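Local coordinates for adenylyltransferase and sulfurtransferase uba4 (Chaetomium thermophilum, PDB 6YUB), which probably activates ubiquitin-like sulfur carriers by adenylylation and supplies them with sulfur for tRNA wobble-uridine thiolation and molybdenum cofactor synthesis, at residues 30-35 with 54-59; 89-94 with 108-113. One frame throughout, in Å; residues are numbered along the deposited sequence.

Contact 1 of 2, residues 30-35 with 54-59; sequences LRLMNA and AGAGVG
The backbones of Leu-32 and Met-33, at the end of helix 25-33, run close against Val-58 and Gly-59, with the CA atoms of Met-33 and Gly-59 only 3.9 Å apart. Gly-57 closes helix 46-56 with a Schellman motif, its positive phi of 99° turning the chain toward strand 60-64 of the Rossmann-type ThiF domain. Leu-32 O is the hub. Gly-59 N donates to it at 3.0 Å, tilted from the carbonyl plane, while Ala-35 N, just beyond the end of helix 25-33, reaches it from the opposite face; Val-58 CA adds a CA-H...O contact at 3.3 Å. A second carbonyl, Met-33 O, takes the CA of Gly-59 at 3.2 Å, and here a side chain would not fit, since a CB on Gly-59 would run into that oxygen.

Apolar side chains pack alongside the backbone contact. Leu-32, its CG anti to the carbonyl carbon (chi1 -64°), forks over the outgoing turn: CD2 lies 4.2 Å from Val-58 CG2, and CD1 comes up to Ala-56. Helix 208-228 adds Leu-226 to the apolar cluster, touching both Leu-32 and Ala-35. Ala-56 O, which Leu-32 CD1 approaches, is gripped by the side-chain amides of Gln-18 and Gln-29, so this buried carbonyl is well satisfied. Met-33 also lies against Leu-7 and Glu-11, yet its CG still rests 3.6 Å from Gly-57 O.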
loop_
_atom_site.group_PDB
_atom_site.type_symbol
_atom_site.label_atom_id
_atom_site.label_comp_id
_atom_site.label_asym_id
_atom_site.label_seq_id
_atom_site.Cartn_x
_atom_site.Cartn_y
_atom_site.Cartn_z
ATOM N N LEU B 30 -15.387 -23.411 1.306
ATOM C CA LEU B 30 -16.209 -23.953 0.231
ATOM C C LEU B 30 -16.728 -22.854 -0.686
ATOM O O LEU B 30 -16.880 -23.076 -1.892
ATOM C CB LEU B 30 -17.379 -24.748 0.807
ATOM C CG LEU B 30 -17.034 -26.088 1.455
ATOM C CD1 LEU B 30 -18.243 -26.653 2.187
ATOM C CD2 LEU B 30 -16.525 -27.077 0.413
ATOM N N ARG B 31 -17.003 -21.669 -0.135
ATOM C CA ARG B 31 -17.476 -20.561 -0.958
ATOM C C ARG B 31 -16.398 -20.097 -1.927
ATOM O O ARG B 31 -16.698 -19.700 -3.061
ATOM C CB ARG B 31 -17.940 -19.407 -0.076
ATOM C CG ARG B 31 -19.327 -19.622 0.499
ATOM C CD ARG B 31 -19.662 -18.606 1.575
ATOM N NE ARG B 31 -20.930 -18.923 2.226
ATOM C CZ ARG B 31 -21.475 -18.209 3.209
ATOM N NH1 ARG B 31 -20.861 -17.126 3.664
ATOM N NH2 ARG B 31 -22.631 -18.583 3.733
ATOM N N LEU B 32 -15.132 -20.118 -1.500
ATOM C CA LEU B 32 -14.047 -19.834 -2.435
ATOM C C LEU B 32 -13.954 -20.922 -3.503
ATOM O O LEU B 32 -13.868 -20.630 -4.702
ATOM C CB LEU B 32 -12.724 -19.707 -1.684
ATOM C CG LEU B 32 -12.607 -18.557 -0.693
ATOM C CD1 LEU B 32 -11.289 -18.655 0.072
ATOM C CD2 LEU B 32 -12.734 -17.210 -1.399
ATOM N N MET B 33 -13.999 -22.185 -3.084
ATOM C CA MET B 33 -13.803 -23.299 -4.008
ATOM C C MET B 33 -14.963 -23.460 -4.981
ATOM O O MET B 33 -14.773 -24.024 -6.059
ATOM C CB MET B 33 -13.603 -24.594 -3.222
ATOM C CG MET B 33 -12.371 -24.584 -2.337
ATOM S SD MET B 33 -12.363 -25.930 -1.133
ATOM C CE MET B 33 -12.559 -27.353 -2.202
ATOM N N ASN B 34 -16.155 -22.990 -4.625
ATOM C CA ASN B 34 -17.298 -23.019 -5.529
ATOM C C ASN B 34 -17.438 -21.739 -6.337
ATOM O O ASN B 34 -18.402 -21.609 -7.096
ATOM C CB ASN B 34 -18.584 -23.271 -4.731
ATOM C CG ASN B 34 -18.672 -24.695 -4.212
ATOM O OD1 ASN B 34 -18.316 -25.644 -4.912
ATOM N ND2 ASN B 34 -19.140 -24.851 -2.977
ATOM N N ALA B 35 -16.500 -20.809 -6.207
ATOM C CA ALA B 35 -16.600 -19.511 -6.856
ATOM C C ALA B 35 -15.880 -19.512 -8.199
ATOM O O ALA B 35 -15.006 -20.338 -8.468
ATOM C CB ALA B 35 -16.021 -18.416 -5.956
ATOM N N ALA B 54 -5.216 -17.716 -6.296
ATOM C CA ALA B 54 -4.814 -19.105 -6.515
ATOM C C ALA B 54 -4.431 -19.774 -5.201
ATOM O O ALA B 54 -4.949 -20.846 -4.860
ATOM C CB ALA B 54 -3.654 -19.167 -7.510
ATOM N N GLY B 55 -3.530 -19.151 -4.439
ATOM C CA GLY B 55 -3.133 -19.723 -3.162
ATOM C C GLY B 55 -4.301 -19.957 -2.226
ATOM O O GLY B 55 -4.331 -20.952 -1.500
ATOM N N ALA B 56 -5.290 -19.051 -2.246
ATOM C CA ALA B 56 -6.432 -19.136 -1.341
ATOM C C ALA B 56 -7.426 -20.219 -1.739
ATOM O O ALA B 56 -8.267 -20.606 -0.920
ATOM C CB ALA B 56 -7.157 -17.783 -1.281
ATOM N N GLY B 57 -7.372 -20.694 -2.977
ATOM C CA GLY B 57 -8.182 -21.817 -3.398
ATOM C C GLY B 57 -9.448 -21.492 -4.163
ATOM O O GLY B 57 -10.343 -22.348 -4.226
ATOM N N VAL B 58 -9.565 -20.298 -4.737
ATOM C CA VAL B 58 -10.719 -20.010 -5.584
ATOM C C VAL B 58 -10.829 -21.096 -6.638
ATOM O O VAL B 58 -9.860 -21.398 -7.338
ATOM C CB VAL B 58 -10.593 -18.600 -6.198
ATOM C CG1 VAL B 58 -11.665 -18.383 -7.255
ATOM C CG2 VAL B 58 -10.709 -17.548 -5.105
ATOM N N GLY B 59 -12.011 -21.708 -6.730
ATOM C CA GLY B 59 -12.145 -22.924 -7.504
ATOM C C GLY B 59 -11.936 -22.740 -8.995
ATOM O O GLY B 59 -11.442 -23.652 -9.670
#

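Contact 2 of 2, residues 89-94 with 108-113; sequences KVDSLI and PYRFDL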
loop_
_atom_site.group_PDB
_atom_site.type_symbol
_atom_site.label_atom_id
_atom_site.label_comp_id
_atom_site.label_asym_id
_atom_site.label_seq_id
_atom_site.Cartn_x
_atom_site.Cartn_y
_atom_site.Cartn_z
ATOM N N LYS B 89 1.088 -13.771 -21.963
ATOM C CA LYS B 89 1.030 -13.482 -20.535
ATOM C C LYS B 89 0.113 -14.458 -19.811
ATOM O O LYS B 89 0.463 -14.965 -18.736
ATOM C CB LYS B 89 0.561 -12.045 -20.314
ATOM C CG LYS B 89 1.570 -10.986 -20.745
ATOM C CD LYS B 89 1.350 -9.674 -20.001
ATOM C CE LYS B 89 0.362 -8.775 -20.712
ATOM N NZ LYS B 89 -0.178 -7.718 -19.804
ATOM N N VAL B 90 -1.052 -14.753 -20.390
ATOM C CA VAL B 90 -2.010 -15.634 -19.735
ATOM C C VAL B 90 -1.394 -17.004 -19.471
ATOM O O VAL B 90 -1.603 -17.598 -18.404
ATOM C CB VAL B 90 -3.294 -15.739 -20.581
ATOM C CG1 VAL B 90 -2.996 -16.319 -21.955
ATOM C CG2 VAL B 90 -4.334 -16.576 -19.859
ATOM N N ASP B 91 -0.625 -17.528 -20.435
ATOM C CA ASP B 91 -0.012 -18.839 -20.260
ATOM C C ASP B 91 1.150 -18.782 -19.274
ATOM O O ASP B 91 1.331 -19.699 -18.466
ATOM C CB ASP B 91 0.464 -19.381 -21.610
ATOM C CG ASP B 91 -0.682 -19.820 -22.503
ATOM O OD1 ASP B 91 -1.628 -20.459 -21.992
ATOM O OD2 ASP B 91 -0.641 -19.527 -23.716
ATOM N N SER B 92 1.956 -17.717 -19.329
ATOM C CA SER B 92 3.068 -17.582 -18.395
ATOM C C SER B 92 2.567 -17.407 -16.966
ATOM O O SER B 92 3.169 -17.935 -16.026
ATOM C CB SER B 92 3.946 -16.399 -18.802
ATOM O OG SER B 92 4.945 -16.143 -17.839
ATOM N N LEU B 93 1.474 -16.664 -16.786
ATOM C CA LEU B 93 0.928 -16.453 -15.455
ATOM C C LEU B 93 0.337 -17.736 -14.890
ATOM O O LEU B 93 0.558 -18.058 -13.713
ATOM C CB LEU B 93 -0.133 -15.354 -15.496
ATOM C CG LEU B 93 -0.948 -15.148 -14.222
ATOM C CD1 LEU B 93 -0.036 -14.972 -13.028
ATOM C CD2 LEU B 93 -1.881 -13.938 -14.369
ATOM N N ILE B 94 -0.418 -18.474 -15.709
ATOM C CA ILE B 94 -1.016 -19.720 -15.247
ATOM C C ILE B 94 0.062 -20.743 -14.905
ATOM O O ILE B 94 -0.129 -21.578 -14.011
ATOM C CB ILE B 94 -1.997 -20.264 -16.304
ATOM C CG1 ILE B 94 -3.246 -19.385 -16.341
ATOM C CG2 ILE B 94 -2.347 -21.721 -16.016
ATOM C CD1 ILE B 94 -4.158 -19.633 -17.526
ATOM N N PRO B 108 -7.889 -19.777 -19.528
ATOM C CA PRO B 108 -7.268 -18.659 -20.245
ATOM C C PRO B 108 -8.104 -18.176 -21.421
ATOM O O PRO B 108 -8.717 -18.955 -22.151
ATOM C CB PRO B 108 -5.941 -19.262 -20.725
ATOM C CG PRO B 108 -6.278 -20.704 -20.967
ATOM C CD PRO B 108 -7.319 -21.080 -19.931
ATOM N N TYR B 109 -8.148 -16.857 -21.577
ATOM C CA TYR B 109 -8.700 -16.212 -22.765
ATOM C C TYR B 109 -7.513 -15.586 -23.492
ATOM O O TYR B 109 -7.029 -14.517 -23.102
ATOM C CB TYR B 109 -9.755 -15.170 -22.406
ATOM C CG TYR B 109 -11.023 -15.741 -21.810
ATOM C CD1 TYR B 109 -11.104 -16.020 -20.452
ATOM C CD2 TYR B 109 -12.144 -15.989 -22.600
ATOM C CE1 TYR B 109 -12.257 -16.537 -19.895
ATOM C CE2 TYR B 109 -13.306 -16.506 -22.050
ATOM C CZ TYR B 109 -13.355 -16.776 -20.692
ATOM O OH TYR B 109 -14.501 -17.289 -20.131
ATOM N N ARG B 110 -7.039 -16.256 -24.532
ATOM C CA ARG B 110 -5.813 -15.850 -25.232
ATOM C C ARG B 110 -6.093 -14.803 -26.300
ATOM O O ARG B 110 -5.729 -14.971 -27.456
ATOM C CB ARG B 110 -5.130 -17.067 -25.822
ATOM C CG ARG B 110 -4.787 -18.143 -24.814
ATOM C CD ARG B 110 -4.067 -19.346 -25.456
ATOM N NE ARG B 110 -3.547 -20.253 -24.428
ATOM C CZ ARG B 110 -4.232 -21.261 -23.895
ATOM N NH1 ARG B 110 -5.474 -21.520 -24.289
ATOM N NH2 ARG B 110 -3.673 -22.014 -22.963
ATOM N N PHE B 111 -6.753 -13.708 -25.918
ATOM C CA PHE B 111 -7.065 -12.639 -26.859
ATOM C C PHE B 111 -7.612 -11.439 -26.093
ATOM O O PHE B 111 -8.069 -11.557 -24.951
ATOM C CB PHE B 111 -8.067 -13.097 -27.927
ATOM C CG PHE B 111 -9.236 -13.863 -27.374
ATOM C CD1 PHE B 111 -10.372 -13.204 -26.933
ATOM C CD2 PHE B 111 -9.202 -15.247 -27.302
ATOM C CE1 PHE B 111 -11.448 -13.908 -26.427
ATOM C CE2 PHE B 111 -10.273 -15.956 -26.799
ATOM C CZ PHE B 111 -11.399 -15.286 -26.360
ATOM N N ASP B 112 -7.563 -10.282 -26.748
ATOM C CA ASP B 112 -7.994 -9.039 -26.129
ATOM C C ASP B 112 -9.494 -9.045 -25.865
ATOM O O ASP B 112 -10.284 -9.541 -26.676
ATOM C CB ASP B 112 -7.648 -7.850 -27.030
ATOM C CG ASP B 112 -6.160 -7.680 -27.231
ATOM O OD1 ASP B 112 -5.379 -8.343 -26.516
ATOM O OD2 ASP B 112 -5.774 -6.882 -28.115
ATOM N N LEU B 113 -9.881 -8.486 -24.723
ATOM C CA LEU B 113 -11.282 -8.166 -24.481
ATOM C C LEU B 113 -11.665 -6.933 -25.290
ATOM O O LEU B 113 -10.911 -5.959 -25.361
ATOM C CB LEU B 113 -11.525 -7.927 -22.992
ATOM C CG LEU B 113 -12.974 -7.678 -22.571
ATOM C CD1 LEU B 113 -13.363 -8.587 -21.414
ATOM C CD2 LEU B 113 -13.181 -6.218 -22.192
#
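Asp-91 OD1 takes Arg-110 NH2 at 2.7 Å through its syn lone pair and Arg-110 NE by a weak second bond, while the same NE reaches Asp-91 OD2 at 3.1 Å, also on the syn side. This is a side-on salt bridge. The NE bond to OD2 is nearly straight (169°), with OD2 in the guanidinium plane; the NH2 bond is more bent, and the two flat groups are turned 34° from each other. Arg-110, in an inverse gamma turn just past strand 105-109, gets there by an extended run from CG to NE that carries the guanidinium back over Pro-108, whose CB sits 4.1 Å above the centre of one face.

Beside the ion pair, the first turns of helix 89-100 pack on strand 105-109, outermost in the sheet within this chain. Val-90 straddles the strand end: CG1 meets Arg-110 CG at 3.8 Å, and CG2, anti to the backbone N, presses on Pro-108 CB at 3.2 Å, tighter than usual. Ile-94 CD1 closes on that same CB at 3.7 Å, and strand 60-64 adds Ile-63 against both Val-90 and Ile-94. With an alanine at Asp-91, the guanidinium is likely to lose its mate here and be free to turn off Pro-108. At this surface the paired carboxylate probably fixes the guanidinium's orientation, while apolar contacts join helix to strand.

In the fold
Both segments of contact 1 precede both of contact 2 in the sequence; their centres lie 20 Å apart and their nearest atoms about 8 Å. Both belong to the ThiF-family adenylyltransferase part of the protein and are connected through its mixed sheet: segment 54-59 leads into strand 60-64, whose neighbour is strand 105-109, outermost within this chain, which carries contact 2. Gly-59 bonds through its backbone to Val-105 at one end of that strand, and Tyr-109 to Ile-63 and Asp-65 near the other. Contact 1 is buried and away from the predicted ATP site; contact 2 is at the surface, and its helix segment includes Lys-89, salt-bridged to Asp-65, both predicted to bind ATP.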